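Local atomic coordinates of 2-nitropropane dioxygenase (Streptomyces ansochromogenes, PDB entry 3BW2), a protein that binds flavin mononucleotide in a TIM barrel and probably uses molecular oxygen to oxidise alkyl nitronates, removing their nitro group. Residues L27-C32 against R58-R63; E157-E162 against R204-I209; T148-T153 against A164-V169; T267-G272 against N280-E285. All coordinates share one frame; numbering follows the deposited sequence.

Contact 1: L27-C32 against R58-R63; sequences LAAAVC and RGLTGR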
loop_
_atom_site.group_PDB
_atom_site.type_symbol
_atom_site.label_atom_id
_atom_site.label_comp_id
_atom_site.label_asym_id
_atom_site.label_seq_id
_atom_site.Cartn_x
_atom_site.Cartn_y
_atom_site.Cartn_z
ATOM N N LEU A 27 -18.891 -6.973 -20.908
ATOM C CA LEU A 27 -17.739 -6.223 -20.409
ATOM C C LEU A 27 -16.456 -6.821 -20.982
ATOM O O LEU A 27 -15.643 -6.119 -21.581
ATOM C CB LEU A 27 -17.683 -6.252 -18.876
ATOM C CG LEU A 27 -16.460 -5.571 -18.233
ATOM C CD1 LEU A 27 -16.310 -4.141 -18.753
ATOM C CD2 LEU A 27 -16.619 -5.565 -16.718
ATOM N N ALA A 28 -16.283 -8.125 -20.797
ATOM C CA ALA A 28 -15.092 -8.809 -21.287
ATOM C C ALA A 28 -14.893 -8.580 -22.783
ATOM O O ALA A 28 -13.777 -8.303 -23.234
ATOM C CB ALA A 28 -15.189 -10.300 -20.982
ATOM N N ALA A 29 -15.973 -8.683 -23.549
ATOM C CA ALA A 29 -15.892 -8.480 -24.991
ATOM C C ALA A 29 -15.375 -7.087 -25.348
ATOM O O ALA A 29 -14.487 -6.948 -26.189
ATOM C CB ALA A 29 -17.252 -8.712 -25.630
ATOM N N ALA A 30 -15.922 -6.054 -24.711
ATOM C CA ALA A 30 -15.492 -4.685 -24.998
ATOM C C ALA A 30 -14.008 -4.518 -24.698
ATOM O O ALA A 30 -13.285 -3.856 -25.442
ATOM C CB ALA A 30 -16.311 -3.691 -24.183
ATOM N N VAL A 31 -13.554 -5.121 -23.605
ATOM C CA VAL A 31 -12.149 -5.042 -23.233
ATOM C C VAL A 31 -11.314 -5.773 -24.295
ATOM O O VAL A 31 -10.363 -5.212 -24.845
ATOM C CB VAL A 31 -11.912 -5.667 -21.833
ATOM C CG1 VAL A 31 -10.427 -5.685 -21.504
ATOM C CG2 VAL A 31 -12.664 -4.864 -20.779
ATOM N N CYS A 32 -11.687 -7.017 -24.593
ATOM C CA CYS A 32 -10.981 -7.808 -25.602
ATOM C C CYS A 32 -10.903 -7.083 -26.941
ATOM O O CYS A 32 -9.840 -7.002 -27.553
ATOM C CB CYS A 32 -11.684 -9.152 -25.828
ATOM S SG CYS A 32 -11.694 -10.258 -24.419
ATOM N N ARG A 58 -17.728 -15.952 -26.634
ATOM C CA ARG A 58 -17.113 -16.389 -27.880
ATOM C C ARG A 58 -17.908 -15.864 -29.069
ATOM O O ARG A 58 -17.368 -15.686 -30.162
ATOM C CB ARG A 58 -17.033 -17.915 -27.927
ATOM C CG ARG A 58 -15.939 -18.490 -27.038
ATOM C CD ARG A 58 -16.100 -19.997 -26.871
ATOM N NE ARG A 58 -14.927 -20.617 -26.257
ATOM C CZ ARG A 58 -14.910 -21.851 -25.766
ATOM N NH1 ARG A 58 -16.009 -22.599 -25.812
ATOM N NH2 ARG A 58 -13.796 -22.341 -25.234
ATOM N N GLY A 59 -19.193 -15.614 -28.845
ATOM C CA GLY A 59 -20.038 -15.089 -29.899
ATOM C C GLY A 59 -19.896 -13.580 -29.986
ATOM O O GLY A 59 -20.323 -12.964 -30.961
ATOM N N LEU A 60 -19.288 -12.982 -28.963
ATOM C CA LEU A 60 -19.086 -11.537 -28.938
ATOM C C LEU A 60 -17.694 -11.153 -29.413
ATOM O O LEU A 60 -17.505 -10.090 -29.998
ATOM C CB LEU A 60 -19.321 -10.993 -27.530
ATOM C CG LEU A 60 -20.753 -11.193 -27.024
ATOM C CD1 LEU A 60 -20.870 -10.718 -25.584
ATOM C CD2 LEU A 60 -21.716 -10.428 -27.923
ATOM N N THR A 61 -16.714 -12.019 -29.173
ATOM C CA THR A 61 -15.352 -11.726 -29.607
ATOM C C THR A 61 -14.561 -12.988 -29.907
ATOM O O THR A 61 -14.802 -14.042 -29.322
ATOM C CB THR A 61 -14.581 -10.916 -28.541
ATOM O OG1 THR A 61 -13.248 -10.662 -29.002
ATOM C CG2 THR A 61 -14.513 -11.688 -27.229
ATOM N N GLY A 62 -13.617 -12.873 -30.834
ATOM C CA GLY A 62 -12.789 -14.010 -31.186
ATOM C C GLY A 62 -11.418 -13.844 -30.561
ATOM O O GLY A 62 -10.528 -14.670 -30.758
ATOM N N ARG A 63 -11.253 -12.769 -29.795
ATOM C CA ARG A 63 -9.981 -12.480 -29.145
ATOM C C ARG A 63 -9.841 -13.200 -27.802
ATOM O O ARG A 63 -10.836 -13.590 -27.191
ATOM C CB ARG A 63 -9.841 -10.966 -28.981
ATOM C CG ARG A 63 -10.035 -10.239 -30.309
ATOM C CD ARG A 63 -9.799 -8.746 -30.212
ATOM N NE ARG A 63 -9.979 -8.098 -31.511
ATOM C CZ ARG A 63 -9.239 -8.356 -32.587
ATOM N NH1 ARG A 63 -8.259 -9.249 -32.526
ATOM N NH2 ARG A 63 -9.483 -7.728 -33.730
#
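Ala29 and Thr61 bring the two backbones closest, their CA atoms 5.7 Å apart, and Cys32 faces Arg63 one helical turn further on. Residues 27-32 are helical throughout, while 58-63 start as the last turn of a helix and then run out into a loop. No hydrogen bond crosses between them, so carbon packing joins the two. CB of Ala29 abuts CB of Leu60 at 3.6 Å, and CD1 of the same leucine comes round to the methyl as well. Thr61 lies along the step from Ala29 to Cys32. Its methyl CG2 reaches CA of Ala29 and CB of Cys32, and OG1 is 3.8 Å from that same Cys32 CB. With OG1 trans to its own backbone N (chi1 179°), the hydroxyl is turned toward the following turn and accepts from N of Arg63 at 3.0 Å in a nearly straight bond, an ST turn. OG1 is also hydrogen-bonded to Glu33, just beyond 27-32, which ties the turn to the helix end. Arg63 keeps its chain extended from CG to NE and lays CD against the carbonyl O of Cys32, 3.2 Å away, while its CB packs on the cysteine CB. NE makes a further long, weak ion pair with Glu33. In the fold, the contact sets helix 25-33 beside the C-terminal end of helix 47-60, whose Leu57 continues the packing on Ala28 and Ala29; on other sides, Val31 and Leu27 rest on Gln15 of strand 13-15 and Leu27 on Ala333 of helix 333-350.

Contact 2: E157-E162 against R204-I209; sequences EARAVE and REAVDI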
loop_
_atom_site.group_PDB
_atom_site.type_symbol
_atom_site.label_atom_id
_atom_site.label_comp_id
_atom_site.label_asym_id
_atom_site.label_seq_id
_atom_site.Cartn_x
_atom_site.Cartn_y
_atom_site.Cartn_z
ATOM N N GLU A 157 3.849 -16.509 -1.145
ATOM C CA GLU A 157 2.747 -17.041 -1.938
ATOM C C GLU A 157 3.109 -17.063 -3.421
ATOM O O GLU A 157 2.734 -17.989 -4.141
ATOM C CB GLU A 157 1.474 -16.216 -1.712
ATOM C CG GLU A 157 0.904 -16.361 -0.306
ATOM C CD GLU A 157 -0.372 -15.564 -0.090
ATOM O OE1 GLU A 157 -0.652 -14.654 -0.893
ATOM O OE2 GLU A 157 -1.088 -15.840 0.894
ATOM N N ALA A 158 3.846 -16.055 -3.878
ATOM C CA ALA A 158 4.247 -16.000 -5.280
ATOM C C ALA A 158 5.170 -17.173 -5.614
ATOM O O ALA A 158 5.068 -17.758 -6.693
ATOM C CB ALA A 158 4.944 -14.680 -5.584
ATOM N N ARG A 159 6.071 -17.512 -4.694
ATOM C CA ARG A 159 6.980 -18.634 -4.913
ATOM C C ARG A 159 6.166 -19.928 -5.032
ATOM O O ARG A 159 6.515 -20.821 -5.805
ATOM C CB ARG A 159 7.980 -18.753 -3.760
ATOM C CG ARG A 159 9.062 -17.680 -3.761
ATOM C CD ARG A 159 10.033 -17.887 -2.606
ATOM N NE ARG A 159 11.180 -16.983 -2.665
ATOM C CZ ARG A 159 12.116 -17.016 -3.612
ATOM N NH1 ARG A 159 12.045 -17.912 -4.587
ATOM N NH2 ARG A 159 13.129 -16.158 -3.581
ATOM N N ALA A 160 5.082 -20.012 -4.262
ATOM C CA ALA A 160 4.200 -21.176 -4.283
ATOM C C ALA A 160 3.503 -21.265 -5.637
ATOM O O ALA A 160 3.305 -22.352 -6.177
ATOM C CB ALA A 160 3.161 -21.068 -3.170
ATOM N N VAL A 161 3.123 -20.114 -6.182
ATOM C CA VAL A 161 2.465 -20.075 -7.482
ATOM C C VAL A 161 3.426 -20.603 -8.551
ATOM O O VAL A 161 3.054 -21.431 -9.385
ATOM C CB VAL A 161 2.019 -18.630 -7.841
ATOM C CG1 VAL A 161 1.595 -18.553 -9.303
ATOM C CG2 VAL A 161 0.860 -18.214 -6.943
ATOM N N GLU A 162 4.664 -20.125 -8.512
ATOM C CA GLU A 162 5.684 -20.547 -9.462
ATOM C C GLU A 162 5.983 -22.036 -9.311
ATOM O O GLU A 162 6.062 -22.761 -10.300
ATOM C CB GLU A 162 6.969 -19.738 -9.251
ATOM C CG GLU A 162 8.124 -20.159 -10.152
ATOM C CD GLU A 162 9.344 -19.269 -9.987
ATOM O OE1 GLU A 162 9.831 -19.116 -8.846
ATOM O OE2 GLU A 162 9.816 -18.725 -11.005
ATOM N N ARG A 204 8.939 -9.779 -7.981
ATOM C CA ARG A 204 9.813 -9.818 -9.147
ATOM C C ARG A 204 11.167 -10.465 -8.826
ATOM O O ARG A 204 11.746 -11.148 -9.676
ATOM C CB ARG A 204 10.009 -8.401 -9.715
ATOM C CG ARG A 204 11.022 -8.288 -10.863
ATOM C CD ARG A 204 11.052 -9.539 -11.752
ATOM N NE ARG A 204 9.875 -9.704 -12.598
ATOM C CZ ARG A 204 9.310 -10.879 -12.876
ATOM N NH1 ARG A 204 9.802 -12.003 -12.365
ATOM N NH2 ARG A 204 8.263 -10.935 -13.686
ATOM N N GLU A 205 11.661 -10.271 -7.607
ATOM C CA GLU A 205 12.942 -10.856 -7.221
ATOM C C GLU A 205 12.801 -12.254 -6.623
ATOM O O GLU A 205 13.795 -12.960 -6.438
ATOM C CB GLU A 205 13.669 -9.956 -6.217
ATOM C CG GLU A 205 13.878 -8.536 -6.704
ATOM C CD GLU A 205 15.092 -7.869 -6.082
ATOM O OE1 GLU A 205 15.428 -8.187 -4.921
ATOM O OE2 GLU A 205 15.704 -7.012 -6.757
ATOM N N ALA A 206 11.569 -12.651 -6.327
ATOM C CA ALA A 206 11.308 -13.961 -5.739
ATOM C C ALA A 206 11.010 -15.047 -6.769
ATOM O O ALA A 206 11.254 -16.227 -6.519
ATOM C CB ALA A 206 10.157 -13.863 -4.752
ATOM N N VAL A 207 10.466 -14.660 -7.920
ATOM C CA VAL A 207 10.143 -15.633 -8.961
ATOM C C VAL A 207 10.662 -15.170 -10.316
ATOM O O VAL A 207 11.042 -14.008 -10.476
ATOM C CB VAL A 207 8.612 -15.860 -9.071
ATOM C CG1 VAL A 207 8.047 -16.269 -7.715
ATOM C CG2 VAL A 207 7.930 -14.603 -9.592
ATOM N N ASP A 208 10.671 -16.076 -11.289
ATOM C CA ASP A 208 11.149 -15.744 -12.625
ATOM C C ASP A 208 10.033 -15.689 -13.661
ATOM O O ASP A 208 10.274 -15.329 -14.810
ATOM C CB ASP A 208 12.214 -16.748 -13.086
ATOM C CG ASP A 208 13.428 -16.761 -12.184
ATOM O OD1 ASP A 208 13.895 -15.666 -11.797
ATOM O OD2 ASP A 208 13.922 -17.863 -11.869
ATOM N N ILE A 209 8.818 -16.048 -13.260
ATOM C CA ILE A 209 7.690 -16.019 -14.181
ATOM C C ILE A 209 7.116 -14.604 -14.263
ATOM O O ILE A 209 7.351 -13.784 -13.375
ATOM C CB ILE A 209 6.590 -16.997 -13.739
ATOM C CG1 ILE A 209 6.179 -16.712 -12.296
ATOM C CG2 ILE A 209 7.089 -18.432 -13.872
ATOM C CD1 ILE A 209 4.935 -17.472 -11.865
#
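Glu162 swings CG trans to its backbone N (chi1 177°) and stays extended beyond it, a reach that carries the carboxylate across to the loop after Ala206, where OE2 accepts from N of Asp208. The bond is 2.8 Å long and almost straight, at 172°, and the N-H arrives on the syn side of the carboxylate, though well out of its plane. The other oxygen, OE1, rests on Val207, 3.5 Å from its CB, as the two side chains run antiparallel alongside one another. CG1 of Val207 also lies against O of Ala158 and approaches the alanine methyl. CD1 of Ile209 packs on CB of Glu162 at 4.0 Å, next to Val161. Arg159 spreads its guanidinium over Ala206, whose CA lies 3.6 Å above one face toward the rim, and CZ is 3.9 Å from the alanine CB. A like charge stands close by: OD2 of Asp208 is 4.3 Å from OE2 of Glu162, which would tend to raise the cost of keeping both ionised. From the last turn of its helix Arg204 grips O of Ile209 with both NH1 and NH2, bracing the loop. An alanine in place of Glu162 is likely to leave the Asp208 N-H without its acceptor and open a gap beside Val207. Helix 155-163 here packs against the turn leaving helix 196-206; beneath, Ala158, Val161 and Ile209 all meet Val169 of strand 168-172, with Ala152 and Val150 of strand 147-152 alongside, while Glu205 reaches outward to Arg219 of the second subunit.

Contact 3: T148-T153 against A164-V169; sequences TLVTAT and AGADAV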
loop_
_atom_site.group_PDB
_atom_site.type_symbol
_atom_site.label_atom_id
_atom_site.label_comp_id
_atom_site.label_asym_id
_atom_site.label_seq_id
_atom_site.Cartn_x
_atom_site.Cartn_y
_atom_site.Cartn_z
ATOM N N THR A 148 -2.110 -20.227 -17.408
ATOM C CA THR A 148 -2.607 -20.179 -16.043
ATOM C C THR A 148 -2.023 -19.056 -15.196
ATOM O O THR A 148 -0.814 -18.816 -15.201
ATOM C CB THR A 148 -2.349 -21.520 -15.327
ATOM O OG1 THR A 148 -0.949 -21.820 -15.362
ATOM C CG2 THR A 148 -3.116 -22.643 -16.009
ATOM N N LEU A 149 -2.907 -18.374 -14.473
ATOM C CA LEU A 149 -2.525 -17.279 -13.587
ATOM C C LEU A 149 -3.052 -17.565 -12.187
ATOM O O LEU A 149 -4.105 -18.181 -12.031
ATOM C CB LEU A 149 -3.114 -15.957 -14.077
ATOM C CG LEU A 149 -2.452 -15.221 -15.243
ATOM C CD1 LEU A 149 -2.338 -16.112 -16.458
ATOM C CD2 LEU A 149 -3.280 -13.992 -15.560
ATOM N N VAL A 150 -2.312 -17.118 -11.174
ATOM C CA VAL A 150 -2.706 -17.303 -9.782
ATOM C C VAL A 150 -2.327 -16.069 -8.967
ATOM O O VAL A 150 -1.232 -15.526 -9.118
ATOM C CB VAL A 150 -2.008 -18.526 -9.144
ATOM C CG1 VAL A 150 -2.474 -18.690 -7.703
ATOM C CG2 VAL A 150 -2.305 -19.791 -9.947
ATOM N N THR A 151 -3.229 -15.624 -8.099
ATOM C CA THR A 151 -2.945 -14.459 -7.265
ATOM C C THR A 151 -2.080 -14.810 -6.052
ATOM O O THR A 151 -2.214 -15.887 -5.463
ATOM C CB THR A 151 -4.251 -13.803 -6.748
ATOM O OG1 THR A 151 -4.923 -13.155 -7.833
ATOM C CG2 THR A 151 -3.948 -12.773 -5.649
ATOM N N ALA A 152 -1.195 -13.885 -5.691
ATOM C CA ALA A 152 -0.320 -14.027 -4.532
ATOM C C ALA A 152 -0.280 -12.648 -3.880
ATOM O O ALA A 152 -0.310 -11.638 -4.579
ATOM C CB ALA A 152 1.083 -14.444 -4.965
ATOM N N THR A 153 -0.219 -12.599 -2.552
ATOM C CA THR A 153 -0.188 -11.314 -1.858
ATOM C C THR A 153 1.139 -11.074 -1.127
ATOM O O THR A 153 1.352 -10.006 -0.547
ATOM C CB THR A 153 -1.355 -11.196 -0.849
ATOM O OG1 THR A 153 -1.212 -12.181 0.178
ATOM C CG2 THR A 153 -2.697 -11.407 -1.562
ATOM N N ALA A 164 4.117 -24.318 -8.449
ATOM C CA ALA A 164 2.999 -25.108 -8.952
ATOM C C ALA A 164 3.045 -25.222 -10.469
ATOM O O ALA A 164 2.274 -25.976 -11.064
ATOM C CB ALA A 164 1.677 -24.482 -8.517
ATOM N N GLY A 165 3.945 -24.465 -11.091
ATOM C CA GLY A 165 4.074 -24.502 -12.538
ATOM C C GLY A 165 3.217 -23.503 -13.298
ATOM O O GLY A 165 3.160 -23.551 -14.526
ATOM N N ALA A 166 2.550 -22.597 -12.586
ATOM C CA ALA A 166 1.699 -21.591 -13.227
ATOM C C ALA A 166 2.499 -20.722 -14.199
ATOM O O ALA A 166 3.696 -20.527 -14.010
ATOM C CB ALA A 166 1.044 -20.714 -12.167
ATOM N N ASP A 167 1.834 -20.194 -15.226
ATOM C CA ASP A 167 2.502 -19.356 -16.226
ATOM C C ASP A 167 2.829 -17.946 -15.736
ATOM O O ASP A 167 3.793 -17.335 -16.184
ATOM C CB ASP A 167 1.645 -19.253 -17.489
ATOM C CG ASP A 167 1.491 -20.583 -18.197
ATOM O OD1 ASP A 167 2.486 -21.062 -18.776
ATOM O OD2 ASP A 167 0.383 -21.155 -18.163
ATOM N N ALA A 168 2.020 -17.424 -14.824
ATOM C CA ALA A 168 2.250 -16.079 -14.314
ATOM C C ALA A 168 1.563 -15.912 -12.978
ATOM O O ALA A 168 0.608 -16.622 -12.664
ATOM C CB ALA A 168 1.718 -15.046 -15.296
ATOM N N VAL A 169 2.063 -14.972 -12.188
ATOM C CA VAL A 169 1.489 -14.709 -10.884
ATOM C C VAL A 169 0.899 -13.308 -10.881
ATOM O O VAL A 169 1.463 -12.383 -11.472
ATOM C CB VAL A 169 2.563 -14.815 -9.769
ATOM C CG1 VAL A 169 3.728 -13.878 -10.070
ATOM C CG2 VAL A 169 1.944 -14.480 -8.409
#
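Thr148 and Asp167 lie roughly perpendicular, and the carboxylate oxygen OD2 takes two donors from the one threonine. The backbone N of Thr148 comes in along the anti lone pair at 2.8 Å, whereas the hydroxyl OG1, at 3.2 Å, meets OD2 from above the carboxylate plane, 47° out of it. A chi1 of 57° tucks OG1 between the threonine's own N and carbonyl carbon, on the side of Asp167. OG1 also lies over the backbone of Ala166, 3.4 Å from its CA. Beyond this polar end the chains run as parallel strands, with Leu149 paired to Ala168 and Val150 to Val169. Ala168 N donates to O of Thr148 at 3.2 Å, nearly in line with the carbonyl bond, and O of Ala168 takes a weak bond from N of Val150. The side chains alternate: Leu149 sets CG against CB of Ala168 on one face, while on the other Val150 CG2 meets the methyl of Ala166 and CG2 of Val169 packs on CB of Ala152 at 3.6 Å. That second face is roofed by Ala158 and Val161 of helix 155-163, completing a beta-alpha-beta unit of the TIM barrel. Gly165, just past that helix's end, has positive phi in a Schellman motif. OD1 of Asp167 forms a salt bridge with Arg142. Replacing Asp167 by an alanine would probably leave the N-H of Thr148 without its acceptor and Arg142 without its anionic mate. OD2 thus pins the start of the strand pairing while OD1 is held by Arg142, which probably stabilises the negative charge.

Contact 4: T267-G272 against N280-E285; sequences TRAFTG and NRFLRE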
loop_
_atom_site.group_PDB
_atom_site.type_symbol
_atom_site.label_atom_id
_atom_site.label_comp_id
_atom_site.label_asym_id
_atom_site.label_seq_id
_atom_site.Cartn_x
_atom_site.Cartn_y
_atom_site.Cartn_z
ATOM N N THR A 267 -12.389 -5.742 5.272
ATOM C CA THR A 267 -13.288 -6.257 6.295
ATOM C C THR A 267 -13.773 -7.667 5.986
ATOM O O THR A 267 -13.773 -8.098 4.834
ATOM C CB THR A 267 -14.531 -5.348 6.457
ATOM O OG1 THR A 267 -15.361 -5.851 7.510
ATOM C CG2 THR A 267 -15.343 -5.312 5.165
ATOM N N ARG A 268 -14.176 -8.380 7.032
ATOM C CA ARG A 268 -14.704 -9.730 6.890
ATOM C C ARG A 268 -16.214 -9.670 7.109
ATOM O O ARG A 268 -16.898 -10.689 7.079
ATOM C CB ARG A 268 -14.078 -10.670 7.930
ATOM C CG ARG A 268 -12.594 -10.971 7.724
ATOM C CD ARG A 268 -12.165 -12.211 8.530
ATOM N NE ARG A 268 -10.748 -12.539 8.358
ATOM C CZ ARG A 268 -9.742 -11.889 8.942
ATOM N NH1 ARG A 268 -9.983 -10.867 9.753
ATOM N NH2 ARG A 268 -8.489 -12.254 8.701
ATOM N N ALA A 269 -16.727 -8.461 7.314
ATOM C CA ALA A 269 -18.151 -8.258 7.575
ATOM C C ALA A 269 -19.123 -8.940 6.615
ATOM O O ALA A 269 -20.113 -9.529 7.039
ATOM C CB ALA A 269 -18.457 -6.760 7.622
ATOM N N PHE A 270 -18.843 -8.870 5.321
ATOM C CA PHE A 270 -19.744 -9.445 4.333
ATOM C C PHE A 270 -19.544 -10.913 3.969
ATOM O O PHE A 270 -20.512 -11.610 3.661
ATOM C CB PHE A 270 -19.679 -8.615 3.048
ATOM C CG PHE A 270 -20.060 -7.173 3.236
ATOM C CD1 PHE A 270 -21.391 -6.807 3.386
ATOM C CD2 PHE A 270 -19.082 -6.184 3.280
ATOM C CE1 PHE A 270 -21.747 -5.474 3.578
ATOM C CE2 PHE A 270 -19.427 -4.845 3.474
ATOM C CZ PHE A 270 -20.764 -4.491 3.622
ATOM N N THR A 271 -18.304 -11.387 4.006
ATOM C CA THR A 271 -18.035 -12.758 3.581
ATOM C C THR A 271 -17.203 -13.638 4.509
ATOM O O THR A 271 -17.069 -14.835 4.262
ATOM C CB THR A 271 -17.335 -12.742 2.218
ATOM O OG1 THR A 271 -16.022 -12.192 2.376
ATOM C CG2 THR A 271 -18.109 -11.873 1.229
ATOM N N GLY A 272 -16.632 -13.056 5.559
ATOM C CA GLY A 272 -15.822 -13.849 6.462
ATOM C C GLY A 272 -14.369 -13.930 6.028
ATOM O O GLY A 272 -13.579 -14.655 6.631
ATOM N N ASN A 280 -19.441 1.627 4.850
ATOM C CA ASN A 280 -20.853 1.958 4.904
ATOM C C ASN A 280 -21.403 1.467 6.235
ATOM O O ASN A 280 -20.649 0.966 7.072
ATOM C CB ASN A 280 -21.616 1.332 3.721
ATOM C CG ASN A 280 -21.513 -0.182 3.684
ATOM O OD1 ASN A 280 -20.971 -0.803 4.598
ATOM N ND2 ASN A 280 -22.051 -0.788 2.622
ATOM N N ARG A 281 -22.710 1.614 6.434
ATOM C CA ARG A 281 -23.344 1.207 7.684
ATOM C C ARG A 281 -23.039 -0.229 8.098
ATOM O O ARG A 281 -22.600 -0.482 9.222
ATOM C CB ARG A 281 -24.864 1.391 7.588
ATOM C CG ARG A 281 -25.605 1.083 8.887
ATOM C CD ARG A 281 -27.116 1.122 8.695
ATOM N NE ARG A 281 -27.576 0.085 7.772
ATOM C CZ ARG A 281 -27.525 -1.221 8.019
ATOM N NH1 ARG A 281 -27.031 -1.671 9.168
ATOM N NH2 ARG A 281 -27.970 -2.084 7.116
ATOM N N PHE A 282 -23.283 -1.172 7.191
ATOM C CA PHE A 282 -23.051 -2.584 7.481
ATOM C C PHE A 282 -21.612 -2.818 7.939
ATOM O O PHE A 282 -21.368 -3.527 8.912
ATOM C CB PHE A 282 -23.338 -3.430 6.233
ATOM C CG PHE A 282 -23.552 -4.893 6.524
ATOM C CD1 PHE A 282 -24.837 -5.421 6.581
ATOM C CD2 PHE A 282 -22.471 -5.737 6.755
ATOM C CE1 PHE A 282 -25.039 -6.770 6.865
ATOM C CE2 PHE A 282 -22.664 -7.085 7.040
ATOM C CZ PHE A 282 -23.949 -7.603 7.095
ATOM N N LEU A 283 -20.660 -2.216 7.239
ATOM C CA LEU A 283 -19.256 -2.394 7.589
ATOM C C LEU A 283 -18.955 -1.805 8.966
ATOM O O LEU A 283 -18.325 -2.456 9.800
ATOM C CB LEU A 283 -18.359 -1.763 6.518
ATOM C CG LEU A 283 -16.885 -2.187 6.505
ATOM C CD1 LEU A 283 -16.281 -1.897 5.134
ATOM C CD2 LEU A 283 -16.118 -1.464 7.611
ATOM N N ARG A 284 -19.414 -0.582 9.212
ATOM C CA ARG A 284 -19.177 0.060 10.500
ATOM C C ARG A 284 -19.760 -0.743 11.659
ATOM O O ARG A 284 -19.131 -0.889 12.705
ATOM C CB ARG A 284 -19.777 1.472 10.516
ATOM C CG ARG A 284 -18.930 2.531 9.826
ATOM C CD ARG A 284 -19.534 3.915 10.015
ATOM N NE ARG A 284 -20.671 4.141 9.129
ATOM C CZ ARG A 284 -20.563 4.512 7.856
ATOM N NH1 ARG A 284 -19.367 4.709 7.318
ATOM N NH2 ARG A 284 -21.651 4.679 7.114
ATOM N N GLU A 285 -20.958 -1.280 11.462
ATOM C CA GLU A 285 -21.633 -2.038 12.508
ATOM C C GLU A 285 -21.133 -3.448 12.787
ATOM O O GLU A 285 -20.975 -3.831 13.945
ATOM C CB GLU A 285 -23.130 -2.115 12.211
ATOM C CG GLU A 285 -23.897 -0.841 12.496
ATOM C CD GLU A 285 -25.385 -1.007 12.262
ATOM O OE1 GLU A 285 -25.948 -2.034 12.703
ATOM O OE2 GLU A 285 -25.995 -0.108 11.646
#
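Phe270 and Phe282 form an offset, near-parallel aromatic pair, planes at 20° and centroids 4.8 Å apart, that binds the turn between antiparallel strands 264-267 and 275-278 to the first turn of helix 281-286. Phe270 carries the contact with the far part of its ring. The ring leaves CB with CG trans to the carbonyl carbon (chi1 -59°), which sends it toward the helix. Along one side CD1 passes CD2 and CE2 of Phe282; next, CE1 presses on CD2 of that ring at 3.3 Å and also nears its CG. CE2 comes only loosely near CB of Leu283. At the tip CZ meets CB of Phe282, and OD1 of Asn280 lies 3.8 Å from CZ, at the edge of the ring and in its plane. The two rings are displaced, with little overlap. Phe282 turns an edge of its own to the carbonyl O of Ala269, 3.5 Å from CE2, an oxygen that accepts a hydrogen bond from Tyr85. Leu304 of helix 296-311 touches Phe282 as well. Closer to the strand, CG2 of Thr267 packs on CD1 of Leu283 at 3.5 Å, while its OG1 takes the N-H of Ala269 in an ST turn. Asn280 is the N-cap of the helix, with ND2 held by the carbonyls of Met317 and Ala314; its OD1 accepts from N of Leu283 at 3.0 Å, with an N-H...O angle of 162°.

Contacts 2 and 3 are close neighbours, centres 8 Å apart, and share one beta-alpha-beta unit: contact 3 joins its two strands in the barrel wall, contact 2 fastens its helix to the next helix's end. The two touch through the inner face of helix 155-163. Contact 1 does a similar helix-to-helix job elsewhere on the barrel, about 21 Å from contact 2 at the nearest atoms, but without a bond across. Contact 4 lies across the chain's centre from contacts 1 and 3, outside the barrel sheet. Contacts 1, 3 and 4 are largely buried; contact 2 is partly exposed. Strand bonding, a carboxylate-to-backbone hydrogen bond, small-residue packing and a displaced aromatic pair divide the work.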